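Local coordinates for dehalogenase (Rhodospirillaceae, PDB 6A41), which probably removes halide from vicinal haloalcohols to give epoxides, using a Rossmann-type fold related to that of short-chain dehydrogenases and reductases, at residues F101-A109 and P148-G156; S136-A144 and V236-A244. All coordinates share one frame; numbering follows the deposited sequence.

Interactions 1 and 2 are neighbours, with centres about 15 Å apart and segments that alternate along the chain. The 136-144 loop leaves strand 129-136 and leads toward helix 147-158; it packs on that helix through Ser136 and Pro139, with the C-terminal 236-244 segment against Ala137, Leu140 and Arg141. Arg153 CD lies 3.5 Å from Ser136 CB, and Val150 CG1 lies 3.5 Å from Pro139 CA. At this junction Ser136 OG is 4.0 Å from Tyr149 OH. The spacing of Ser136, Tyr149 and Arg153 matches the Ser-Tyr-Arg triad of halohydrin dehalogenases, which probably places the active site where the two contacts meet. Both contacts also reach the second subunit.

Interaction 1 of 2, residues F101-A109 and P148-G156; sequences FRDALEVMA and PYVSARAAG
Residues 101-109 of helix 98-126 pack on residues 148-156 of helix 147-158, a buried helix-helix contact beside the central parallel sheet: selenomethionine Met108 reaches across to Tyr149, Ala152 and Arg153. The axes run 8.3 Å apart at 30°, close enough for Ala104, Ala109, Ala152 and Ala155 to sit between the backbones, with Met108 the main bridge. Met108 SE sits over the centre of one face of the Arg153 guanidinium, 3.2 Å from NE. The Met108 chain then folds at its last torsion (chi3 -65°), which swings CE over to Ala152 CB at 3.5 Å, a tight fit, and alongside Tyr149 CD1. Selenium and ring make an oblique Met-aromatic contact, 4.8 Å from SE to the Tyr149 ring centroid. Arg153 starts out pointing away from helix 101-109, but a bend at chi2 (-63°) brings it round, and its NE donates a nearly straight, in-plane bond of 2.9 Å to Tyr149 OH. With a leucine in place of Arg153, Tyr149 OH would probably lose this donor and the selenium the flat group it rests on. At the N-terminal end Phe101 presents its edge to Ser151 OG, 3.3 Å from CZ, while Leu105 CD2 settles on Ala152 CA at 3.6 Å. Further along, Ala109 CB meets Ala155 CB. Ser151 OG finds its hydrogen bond in Ala155 O of the second subunit, and Phe113 of that subunit meets Phe101 edge-to-face. The pair therefore lies in the subunit interface, with Tyr149 and Arg153 reaching the end of strand 129-136.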
ATOM      1  N   PHE A 101     -17.703 -18.781   5.094  1.00 12.69           N
ATOM      2  CA  PHE A 101     -17.272 -17.367   4.940  1.00 11.87           C
ATOM      3  C   PHE A 101     -17.774 -16.515   6.147  1.00 11.72           C
ATOM      4  O   PHE A 101     -17.028 -15.766   6.793  1.00 10.22           O
ATOM      5  CB  PHE A 101     -17.699 -16.789   3.555  1.00 12.04           C
ATOM      6  CG  PHE A 101     -17.129 -15.419   3.235  1.00 11.41           C
ATOM      7  CD1 PHE A 101     -15.992 -14.932   3.798  1.00 11.10           C
ATOM      8  CD2 PHE A 101     -17.638 -14.710   2.188  1.00 12.13           C
ATOM      9  CE1 PHE A 101     -15.481 -13.706   3.395  1.00 11.21           C
ATOM     10  CE2 PHE A 101     -17.195 -13.484   1.846  1.00 11.71           C
ATOM     11  CZ  PHE A 101     -16.104 -13.002   2.403  1.00 11.28           C
ATOM     12  N   ARG A 102     -19.044 -16.674   6.512  1.00 12.11           N
ATOM     13  CA  ARG A 102     -19.562 -16.021   7.646  1.00 12.68           C
ATOM     14  C   ARG A 102     -18.862 -16.391   8.972  1.00 12.75           C
ATOM     15  O   ARG A 102     -18.614 -15.499   9.791  1.00 11.66           O
ATOM     16  CB  ARG A 102     -21.111 -16.357   7.821  1.00 14.73           C
ATOM     17  CG  ARG A 102     -21.990 -15.761   6.710  1.00 16.19           C
ATOM     18  CD  ARG A 102     -23.490 -15.943   6.984  1.00 17.94           C
ATOM     19  NE  ARG A 102     -24.264 -15.456   5.880  1.00 18.02           N
ATOM     20  CZ  ARG A 102     -25.020 -16.233   5.140  1.00 20.25           C
ATOM     21  NH1 ARG A 102     -25.131 -17.502   5.458  1.00 22.34           N
ATOM     22  NH2 ARG A 102     -25.709 -15.720   4.148  1.00 20.89           N
ATOM     23  N   ASP A 103     -18.635 -17.701   9.183  1.00 12.96           N
ATOM     24  CA  ASP A 103     -17.867 -18.187  10.330  1.00 14.39           C
ATOM     25  C   ASP A 103     -16.427 -17.602  10.385  1.00 13.21           C
ATOM     26  O   ASP A 103     -15.981 -17.218  11.471  1.00 13.43           O
ATOM     27  CB  ASP A 103     -17.818 -19.717  10.385  1.00 16.23           C
ATOM     28  CG  ASP A 103     -19.207 -20.325  10.642  1.00 20.37           C
ATOM     29  OD1 ASP A 103     -20.215 -19.580  10.900  1.00 22.77           O
ATOM     30  OD2 ASP A 103     -19.364 -21.537  10.524  1.00 23.37           O
ATOM     31  N   ALA A 104     -15.718 -17.527   9.239  1.00 11.79           N
ATOM     32  CA  ALA A 104     -14.398 -16.902   9.191  1.00 11.34           C
ATOM     33  C   ALA A 104     -14.444 -15.484   9.584  1.00 10.79           C
ATOM     34  O   ALA A 104     -13.586 -15.012  10.360  1.00  9.81           O
ATOM     35  CB  ALA A 104     -13.824 -17.049   7.810  1.00 11.51           C
ATOM     36  N   LEU A 105     -15.458 -14.773   9.101  1.00 11.00           N
ATOM     37  CA  LEU A 105     -15.597 -13.369   9.480  1.00 11.56           C
ATOM     38  C   LEU A 105     -15.923 -13.256  10.919  1.00 12.48           C
ATOM     39  O   LEU A 105     -15.491 -12.259  11.598  1.00 12.96           O
ATOM     40  CB  LEU A 105     -16.715 -12.739   8.665  1.00 12.20           C
ATOM     41  CG  LEU A 105     -16.376 -12.545   7.194  1.00 11.95           C
ATOM     42  CD1 LEU A 105     -17.581 -12.327   6.328  1.00 12.70           C
ATOM     43  CD2 LEU A 105     -15.405 -11.393   6.973  1.00 12.27           C
ATOM     44  N   GLU A 106     -16.744 -14.162  11.425  1.00 13.42           N
ATOM     45  CA  GLU A 106     -17.082 -14.095  12.869  1.00 14.13           C
ATOM     46  C   GLU A 106     -15.840 -14.194  13.765  1.00 14.54           C
ATOM     47  O   GLU A 106     -15.683 -13.438  14.747  1.00 15.12           O
ATOM     48  CB  GLU A 106     -18.068 -15.160  13.269  1.00 15.51           C
ATOM     49  CG  GLU A 106     -18.511 -15.120  14.718  1.00 17.59           C
ATOM     50  CD  GLU A 106     -19.512 -13.963  14.963  1.00 19.12           C
ATOM     51  OE1 GLU A 106     -20.117 -13.439  13.983  1.00 18.31           O
ATOM     52  OE2 GLU A 106     -19.612 -13.533  16.123  1.00 19.43           O
ATOM     53  N   VAL A 107     -15.001 -15.194  13.448  1.00 13.60           N
ATOM     54  CA  VAL A 107     -13.835 -15.484  14.258  1.00 13.18           C
ATOM     55  C   VAL A 107     -12.725 -14.419  14.122  1.00 12.45           C
ATOM     56  O   VAL A 107     -12.067 -14.095  15.099  1.00 11.54           O
ATOM     57  CB  VAL A 107     -13.364 -16.912  13.973  1.00 14.22           C
ATOM     58  CG1 VAL A 107     -12.022 -17.159  14.646  1.00 15.53           C
ATOM     59  CG2 VAL A 107     -14.410 -17.964  14.372  1.00 15.07           C
HETATM   60  N   MSE A 108     -12.536 -13.832  12.927  1.00 12.10           N
HETATM   61  CA  MSE A 108     -11.376 -13.094  12.613  1.00 12.51           C
HETATM   62  C   MSE A 108     -11.661 -11.588  12.582  1.00 12.32           C
HETATM   63  O   MSE A 108     -10.705 -10.817  12.558  1.00 11.34           O
HETATM   64  CB  MSE A 108     -10.590 -13.573  11.323  1.00 12.61           C
HETATM   65  CG  MSE A 108     -10.077 -14.985  11.667  1.00 13.23           C
HETATM   66 SE   MSE A 108      -8.970 -15.753  10.273  1.00 17.54          SE
HETATM   67  CE  MSE A 108     -10.341 -15.896   8.835  1.00 16.67           C
ATOM     68  N   ALA A 109     -12.919 -11.167  12.546  1.00 11.58           N
ATOM     69  CA  ALA A 109     -13.199  -9.777  12.535  1.00 11.50           C
ATOM     70  C   ALA A 109     -14.196  -9.402  13.637  1.00 11.78           C
ATOM     71  O   ALA A 109     -13.921  -8.491  14.436  1.00 10.95           O
ATOM     72  CB  ALA A 109     -13.640  -9.296  11.152  1.00 11.46           C
ATOM     73  N   PRO A 148     -12.260 -16.526   0.600  1.00  9.98           N
ATOM     74  CA  PRO A 148     -12.991 -16.268   1.898  1.00  9.98           C
ATOM     75  C   PRO A 148     -12.082 -16.055   3.121  1.00  9.53           C
ATOM     76  O   PRO A 148     -12.316 -15.070   3.871  1.00  9.88           O
ATOM     77  CB  PRO A 148     -13.904 -17.473   2.046  1.00  9.82           C
ATOM     78  CG  PRO A 148     -14.132 -17.878   0.591  1.00 10.24           C
ATOM     79  CD  PRO A 148     -12.674 -17.834   0.080  1.00 10.41           C
ATOM     80  N   TYR A 149     -11.084 -16.896   3.255  1.00  8.87           N
ATOM     81  CA  TYR A 149     -10.111 -16.735   4.305  1.00  8.97           C
ATOM     82  C   TYR A 149      -9.402 -15.348   4.200  1.00  8.29           C
ATOM     83  O   TYR A 149      -9.247 -14.610   5.196  1.00  7.73           O
ATOM     84  CB  TYR A 149      -9.069 -17.835   4.238  1.00  9.27           C
ATOM     85  CG  TYR A 149      -7.984 -17.607   5.267  1.00  9.07           C
ATOM     86  CD1 TYR A 149      -8.170 -17.879   6.616  1.00  9.35           C
ATOM     87  CD2 TYR A 149      -6.776 -17.028   4.921  1.00  9.46           C
ATOM     88  CE1 TYR A 149      -7.146 -17.620   7.545  1.00  9.19           C
ATOM     89  CE2 TYR A 149      -5.818 -16.771   5.892  1.00  8.82           C
ATOM     90  CZ  TYR A 149      -6.021 -17.101   7.173  1.00  8.61           C
ATOM     91  OH  TYR A 149      -5.027 -16.801   8.105  1.00  8.54           O
ATOM     92  N   VAL A 150      -8.961 -15.001   3.016  1.00  8.37           N
ATOM     93  CA  VAL A 150      -8.148 -13.795   2.827  1.00  8.34           C
ATOM     94  C   VAL A 150      -9.012 -12.566   3.134  1.00  8.76           C
ATOM     95  O   VAL A 150      -8.595 -11.583   3.747  1.00  8.66           O
ATOM     96  CB  VAL A 150      -7.517 -13.758   1.400  1.00  8.50           C
ATOM     97  CG1 VAL A 150      -6.743 -12.464   1.208  1.00  8.75           C
ATOM     98  CG2 VAL A 150      -6.559 -14.926   1.221  1.00  9.02           C
ATOM     99  N   SER A 151     -10.241 -12.627   2.643  1.00  8.96           N
ATOM    100  CA  SER A 151     -11.185 -11.560   2.826  1.00  8.99           C
ATOM    101  C   SER A 151     -11.468 -11.344   4.315  1.00  8.55           C
ATOM    102  O   SER A 151     -11.500 -10.199   4.793  1.00  7.65           O
ATOM    103  CB  SER A 151     -12.521 -11.862   2.045  1.00  9.56           C
ATOM    104  OG  SER A 151     -13.545 -10.871   2.436  1.00  9.81           O
ATOM    105  N   ALA A 152     -11.643 -12.412   5.072  1.00  8.36           N
ATOM    106  CA  ALA A 152     -11.901 -12.250   6.497  1.00  8.50           C
ATOM    107  C   ALA A 152     -10.675 -11.691   7.211  1.00  8.47           C
ATOM    108  O   ALA A 152     -10.828 -10.904   8.099  1.00  8.44           O
ATOM    109  CB  ALA A 152     -12.285 -13.589   7.110  1.00  8.72           C
ATOM    110  N   ARG A 153      -9.456 -12.081   6.825  1.00  8.25           N
ATOM    111  CA  ARG A 153      -8.222 -11.461   7.386  1.00  8.17           C
ATOM    112  C   ARG A 153      -8.172 -10.003   6.985  1.00  7.89           C
ATOM    113  O   ARG A 153      -7.747  -9.170   7.734  1.00  7.27           O
ATOM    114  CB  ARG A 153      -7.007 -12.149   6.828  1.00  8.33           C
ATOM    115  CG  ARG A 153      -6.776 -13.495   7.476  1.00  8.85           C
ATOM    116  CD  ARG A 153      -6.499 -13.386   8.950  1.00  9.29           C
ATOM    117  NE  ARG A 153      -6.024 -14.582   9.624  1.00  9.72           N
ATOM    118  CZ  ARG A 153      -5.929 -14.669  10.959  1.00 10.19           C
ATOM    119  NH1 ARG A 153      -6.360 -13.706  11.777  1.00  9.82           N
ATOM    120  NH2 ARG A 153      -5.478 -15.759  11.477  1.00 10.79           N
ATOM    121  N   ALA A 154      -8.553  -9.713   5.742  1.00  8.03           N
ATOM    122  CA  ALA A 154      -8.621  -8.284   5.333  1.00  8.41           C
ATOM    123  C   ALA A 154      -9.588  -7.482   6.248  1.00  8.15           C
ATOM    124  O   ALA A 154      -9.340  -6.333   6.478  1.00  7.96           O
ATOM    125  CB  ALA A 154      -9.078  -8.146   3.895  1.00  8.33           C
ATOM    126  N   ALA A 155     -10.722  -8.086   6.625  1.00  8.29           N
ATOM    127  CA  ALA A 155     -11.706  -7.400   7.505  1.00  9.17           C
ATOM    128  C   ALA A 155     -11.063  -7.093   8.830  1.00  9.05           C
ATOM    129  O   ALA A 155     -11.222  -5.986   9.357  1.00 11.09           O
ATOM    130  CB  ALA A 155     -12.960  -8.239   7.703  1.00  9.31           C
ATOM    131  N   GLY A 156     -10.295  -8.038   9.310  1.00  8.78           N
ATOM    132  CA  GLY A 156      -9.552  -7.862  10.557  1.00  8.81           C
ATOM    133  C   GLY A 156      -8.587  -6.703  10.440  1.00  8.66           C
ATOM    134  O   GLY A 156      -8.555  -5.777  11.305  1.00  8.62           O
TER

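Interaction 2 of 2, residues S136-A144 and V236-A244; sequences SAAPLRGIA and VLPHAGGWA
Ala138 O takes two backbone donors, Gly142 N at 2.8 Å and Arg141 N at 3.0 Å, and this double grip curls the 136-144 loop into the shape that receives Trp243, whose ring edge meets Ala138 CA. Ser136 OG adds an ST turn by accepting from Ala138 N. On the facing segment, a type I' turn from Ala240 to Trp243 reverses the chain just after strand 236-239 and delivers the indole to the loop. Ala137 O lies at the edge of that indole, 3.6 Å from CZ3. Arg141 comes over one of its faces: CG stands 4.1 Å from the centroid of the six-membered ring and 17° off its normal, a CH-pi contact, and CB touches CH2. The arginine then bends at chi2 (-67°) and runs past the indole in the opposing sense, its guanidinium turned 23° from the ring plane. Ala244 CA lies over one face of that guanidinium, 3.5 Å from NH2. NH1 bonds back to Leu140 O at 2.9 Å, approaching from above the carbonyl plane, which steadies the group over the C-terminal residue. Beside this, Ala244 CB touches both Ala137 CB and Leu140 CB, while Leu140 CD1 reaches Pro238 CG at 3.8 Å. Tyr181 meets the indole edge-to-face, and Lys165 of the second subunit bonds to Arg141 O and Gly142 O. Arg141 NH1 also comes close to its counterpart in the fourth subunit. The polar bonds thus shape each piece within itself, whereas the join between them is mainly apolar and CH-pi contact, so their fit probably rests mostly on shape, with both pieces also bonded to strand 172-179.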
ATOM      1  N   SER A 136      -2.943 -11.764   9.343  1.00 10.08           N
ATOM      2  CA  SER A 136      -2.304 -12.418   8.253  1.00 10.10           C
ATOM      3  C   SER A 136      -1.763 -11.473   7.236  1.00 10.27           C
ATOM      4  O   SER A 136      -2.392 -10.408   7.045  1.00 11.85           O
ATOM      5  CB  SER A 136      -3.253 -13.410   7.611  1.00  9.94           C
ATOM      6  OG  SER A 136      -2.706 -13.969   6.447  1.00  9.09           O
ATOM      7  N   ALA A 137      -0.599 -11.769   6.655  1.00  9.26           N
ATOM      8  CA  ALA A 137      -0.112 -11.037   5.489  1.00  9.88           C
ATOM      9  C   ALA A 137      -0.890 -11.394   4.173  1.00 10.05           C
ATOM     10  O   ALA A 137      -0.632 -10.786   3.135  1.00 10.35           O
ATOM     11  CB  ALA A 137       1.424 -11.184   5.247  1.00  9.96           C
ATOM     12  N   ALA A 138      -1.705 -12.448   4.208  1.00  9.51           N
ATOM     13  CA  ALA A 138      -2.252 -12.921   2.989  1.00 10.06           C
ATOM     14  C   ALA A 138      -2.991 -11.837   2.151  1.00  9.80           C
ATOM     15  O   ALA A 138      -2.768 -11.792   0.947  1.00  9.15           O
ATOM     16  CB  ALA A 138      -3.201 -14.046   3.191  1.00  9.61           C
ATOM     17  N   PRO A 139      -3.786 -10.943   2.801  1.00  9.51           N
ATOM     18  CA  PRO A 139      -4.455  -9.902   2.004  1.00 10.35           C
ATOM     19  C   PRO A 139      -3.534  -8.983   1.260  1.00 10.30           C
ATOM     20  O   PRO A 139      -3.969  -8.357   0.272  1.00  9.64           O
ATOM     21  CB  PRO A 139      -5.217  -9.109   3.062  1.00 10.33           C
ATOM     22  CG  PRO A 139      -5.400 -10.056   4.149  1.00 10.46           C
ATOM     23  CD  PRO A 139      -4.157 -10.850   4.185  1.00 10.10           C
ATOM     24  N   LEU A 140      -2.257  -8.914   1.680  1.00  9.90           N
ATOM     25  CA  LEU A 140      -1.301  -8.015   0.988  1.00 10.82           C
ATOM     26  C   LEU A 140      -0.896  -8.559  -0.393  1.00 11.03           C
ATOM     27  O   LEU A 140      -0.264  -7.831  -1.179  1.00 10.48           O
ATOM     28  CB  LEU A 140      -0.058  -7.779   1.859  1.00 11.76           C
ATOM     29  CG  LEU A 140      -0.439  -7.039   3.161  1.00 14.92           C
ATOM     30  CD1 LEU A 140       0.802  -7.054   4.133  1.00 15.75           C
ATOM     31  CD2 LEU A 140      -1.092  -5.706   2.914  1.00 16.41           C
ATOM     32  N   ARG A 141      -1.099  -9.814  -0.637  1.00 10.16           N
ATOM     33  CA  ARG A 141      -0.803 -10.431  -1.934  1.00 10.81           C
ATOM     34  C   ARG A 141      -1.986 -11.144  -2.602  1.00 10.33           C
ATOM     35  O   ARG A 141      -2.010 -11.269  -3.859  1.00 10.21           O
ATOM     36  CB  ARG A 141       0.330 -11.446  -1.751  1.00 12.50           C
ATOM     37  CG  ARG A 141       1.696 -10.867  -1.383  1.00 14.21           C
ATOM     38  CD  ARG A 141       2.260 -10.040  -2.538  1.00 16.10           C
ATOM     39  NE  ARG A 141       3.533  -9.363  -2.186  1.00 16.69           N
ATOM     40  CZ  ARG A 141       3.649  -8.127  -1.676  1.00 17.22           C
ATOM     41  NH1 ARG A 141       2.589  -7.394  -1.380  1.00 16.29           N
ATOM     42  NH2 ARG A 141       4.855  -7.596  -1.468  1.00 16.07           N
ATOM     43  N   GLY A 142      -2.903 -11.728  -1.814  1.00  9.62           N
ATOM     44  CA  GLY A 142      -3.967 -12.514  -2.350  1.00  9.81           C
ATOM     45  C   GLY A 142      -3.533 -13.955  -2.606  1.00 10.69           C
ATOM     46  O   GLY A 142      -2.330 -14.291  -2.861  1.00  9.78           O
ATOM     47  N   ILE A 143      -4.507 -14.829  -2.472  1.00 10.28           N
ATOM     48  CA  ILE A 143      -4.228 -16.266  -2.613  1.00 11.15           C
ATOM     49  C   ILE A 143      -5.392 -16.890  -3.374  1.00 10.98           C
ATOM     50  O   ILE A 143      -6.505 -16.940  -2.824  1.00 10.12           O
ATOM     51  CB  ILE A 143      -4.010 -16.998  -1.253  1.00 11.19           C
ATOM     52  CG1 ILE A 143      -2.995 -16.304  -0.348  1.00 11.25           C
ATOM     53  CG2 ILE A 143      -3.620 -18.482  -1.430  1.00 11.37           C
ATOM     54  CD1 ILE A 143      -2.865 -16.930   1.061  1.00 11.73           C
ATOM     55  N   ALA A 144      -5.089 -17.485  -4.532  1.00 11.14           N
ATOM     56  CA  ALA A 144      -6.128 -18.171  -5.328  1.00 11.87           C
ATOM     57  C   ALA A 144      -6.712 -19.321  -4.495  1.00 12.10           C
ATOM     58  O   ALA A 144      -5.971 -20.006  -3.769  1.00 11.40           O
ATOM     59  CB  ALA A 144      -5.606 -18.677  -6.634  1.00 12.47           C
ATOM     60  N   VAL A 236      -0.425  -2.219   9.864  1.00  8.78           N
ATOM     61  CA  VAL A 236      -0.387  -3.696   9.705  1.00  9.07           C
ATOM     62  C   VAL A 236       1.050  -4.109   9.296  1.00  9.78           C
ATOM     63  O   VAL A 236       1.455  -3.795   8.173  1.00 10.03           O
ATOM     64  CB  VAL A 236      -1.386  -4.137   8.606  1.00  9.10           C
ATOM     65  CG1 VAL A 236      -1.196  -5.656   8.433  1.00  8.99           C
ATOM     66  CG2 VAL A 236      -2.766  -3.734   9.034  1.00  9.52           C
ATOM     67  N   LEU A 237       1.816  -4.646  10.234  1.00 10.23           N
ATOM     68  CA  LEU A 237       3.231  -4.963  10.110  1.00 11.46           C
ATOM     69  C   LEU A 237       3.376  -6.381   9.530  1.00 10.92           C
ATOM     70  O   LEU A 237       3.135  -7.406  10.210  1.00 10.69           O
ATOM     71  CB  LEU A 237       3.899  -4.827  11.443  1.00 12.62           C
ATOM     72  CG  LEU A 237       5.304  -5.259  11.710  1.00 15.69           C
ATOM     73  CD1 LEU A 237       6.127  -4.877  10.575  1.00 17.21           C
ATOM     74  CD2 LEU A 237       5.799  -4.607  13.022  1.00 15.30           C
ATOM     75  N   PRO A 238       3.793  -6.482   8.258  1.00 11.10           N
ATOM     76  CA  PRO A 238       4.048  -7.800   7.656  1.00 10.75           C
ATOM     77  C   PRO A 238       5.187  -8.566   8.282  1.00 10.19           C
ATOM     78  O   PRO A 238       6.275  -8.010   8.589  1.00  9.94           O
ATOM     79  CB  PRO A 238       4.317  -7.491   6.192  1.00 11.35           C
ATOM     80  CG  PRO A 238       3.935  -6.052   6.114  1.00 12.58           C
ATOM     81  CD  PRO A 238       4.239  -5.427   7.383  1.00 10.92           C
ATOM     82  N   HIS A 239       4.905  -9.819   8.587  1.00  8.99           N
ATOM     83  CA  HIS A 239       5.828 -10.691   9.282  1.00  8.47           C
ATOM     84  C   HIS A 239       5.775 -12.044   8.591  1.00  8.38           C
ATOM     85  O   HIS A 239       5.256 -12.964   9.058  1.00  7.56           O
ATOM     86  CB  HIS A 239       5.432 -10.786  10.748  1.00  8.27           C
ATOM     87  CG  HIS A 239       6.418 -11.514  11.576  1.00  8.20           C
ATOM     88  ND1 HIS A 239       6.439 -12.884  11.633  1.00  8.60           N
ATOM     89  CD2 HIS A 239       7.441 -11.073  12.347  1.00  8.50           C
ATOM     90  CE1 HIS A 239       7.418 -13.264  12.462  1.00  8.93           C
ATOM     91  NE2 HIS A 239       8.027 -12.196  12.931  1.00  8.59           N
ATOM     92  N   ALA A 240       6.426 -12.063   7.409  1.00  8.52           N
ATOM     93  CA  ALA A 240       6.343 -13.175   6.512  1.00  8.41           C
ATOM     94  C   ALA A 240       7.592 -13.399   5.712  1.00  8.39           C
ATOM     95  O   ALA A 240       7.499 -13.894   4.600  1.00  8.31           O
ATOM     96  CB  ALA A 240       5.193 -12.921   5.576  1.00  8.42           C
ATOM     97  N   GLY A 241       8.765 -13.087   6.269  1.00  8.05           N
ATOM     98  CA  GLY A 241      10.000 -13.380   5.626  1.00  8.14           C
ATOM     99  C   GLY A 241      10.251 -12.686   4.299  1.00  8.08           C
ATOM    100  O   GLY A 241      10.961 -13.196   3.471  1.00  7.83           O
ATOM    101  N   GLY A 242       9.592 -11.580   4.096  1.00  8.04           N
ATOM    102  CA  GLY A 242       9.638 -10.856   2.804  1.00  8.84           C
ATOM    103  C   GLY A 242       8.554 -11.230   1.744  1.00  8.70           C
ATOM    104  O   GLY A 242       8.483 -10.602   0.714  1.00  8.05           O
ATOM    105  N   TRP A 243       7.712 -12.196   2.078  1.00  9.14           N
ATOM    106  CA  TRP A 243       6.707 -12.683   1.140  1.00 10.46           C
ATOM    107  C   TRP A 243       5.699 -11.550   0.847  1.00 11.31           C
ATOM    108  O   TRP A 243       5.162 -11.505  -0.273  1.00 11.59           O
ATOM    109  CB  TRP A 243       6.058 -13.934   1.716  1.00 10.50           C
ATOM    110  CG  TRP A 243       4.992 -14.535   0.918  1.00 10.66           C
ATOM    111  CD1 TRP A 243       5.121 -15.550  -0.019  1.00 10.81           C
ATOM    112  CD2 TRP A 243       3.579 -14.262   1.034  1.00 10.72           C
ATOM    113  NE1 TRP A 243       3.898 -15.828  -0.560  1.00 11.06           N
ATOM    114  CE2 TRP A 243       2.924 -15.119   0.111  1.00 11.10           C
ATOM    115  CE3 TRP A 243       2.815 -13.359   1.830  1.00 10.67           C
ATOM    116  CZ2 TRP A 243       1.547 -15.106  -0.094  1.00 11.36           C
ATOM    117  CZ3 TRP A 243       1.405 -13.339   1.637  1.00 11.09           C
ATOM    118  CH2 TRP A 243       0.792 -14.241   0.702  1.00 11.39           C
ATOM    119  N   ALA A 244       5.489 -10.607   1.789  1.00 11.99           N
ATOM    120  CA  ALA A 244       4.720  -9.338   1.578  1.00 13.57           C
ATOM    121  C   ALA A 244       5.404  -8.131   2.340  1.00 14.02           C
ATOM    122  O   ALA A 244       6.221  -8.692   3.323  1.00 17.42           O
ATOM    123  CB  ALA A 244       3.379  -9.526   2.162  1.00 13.86           C
TER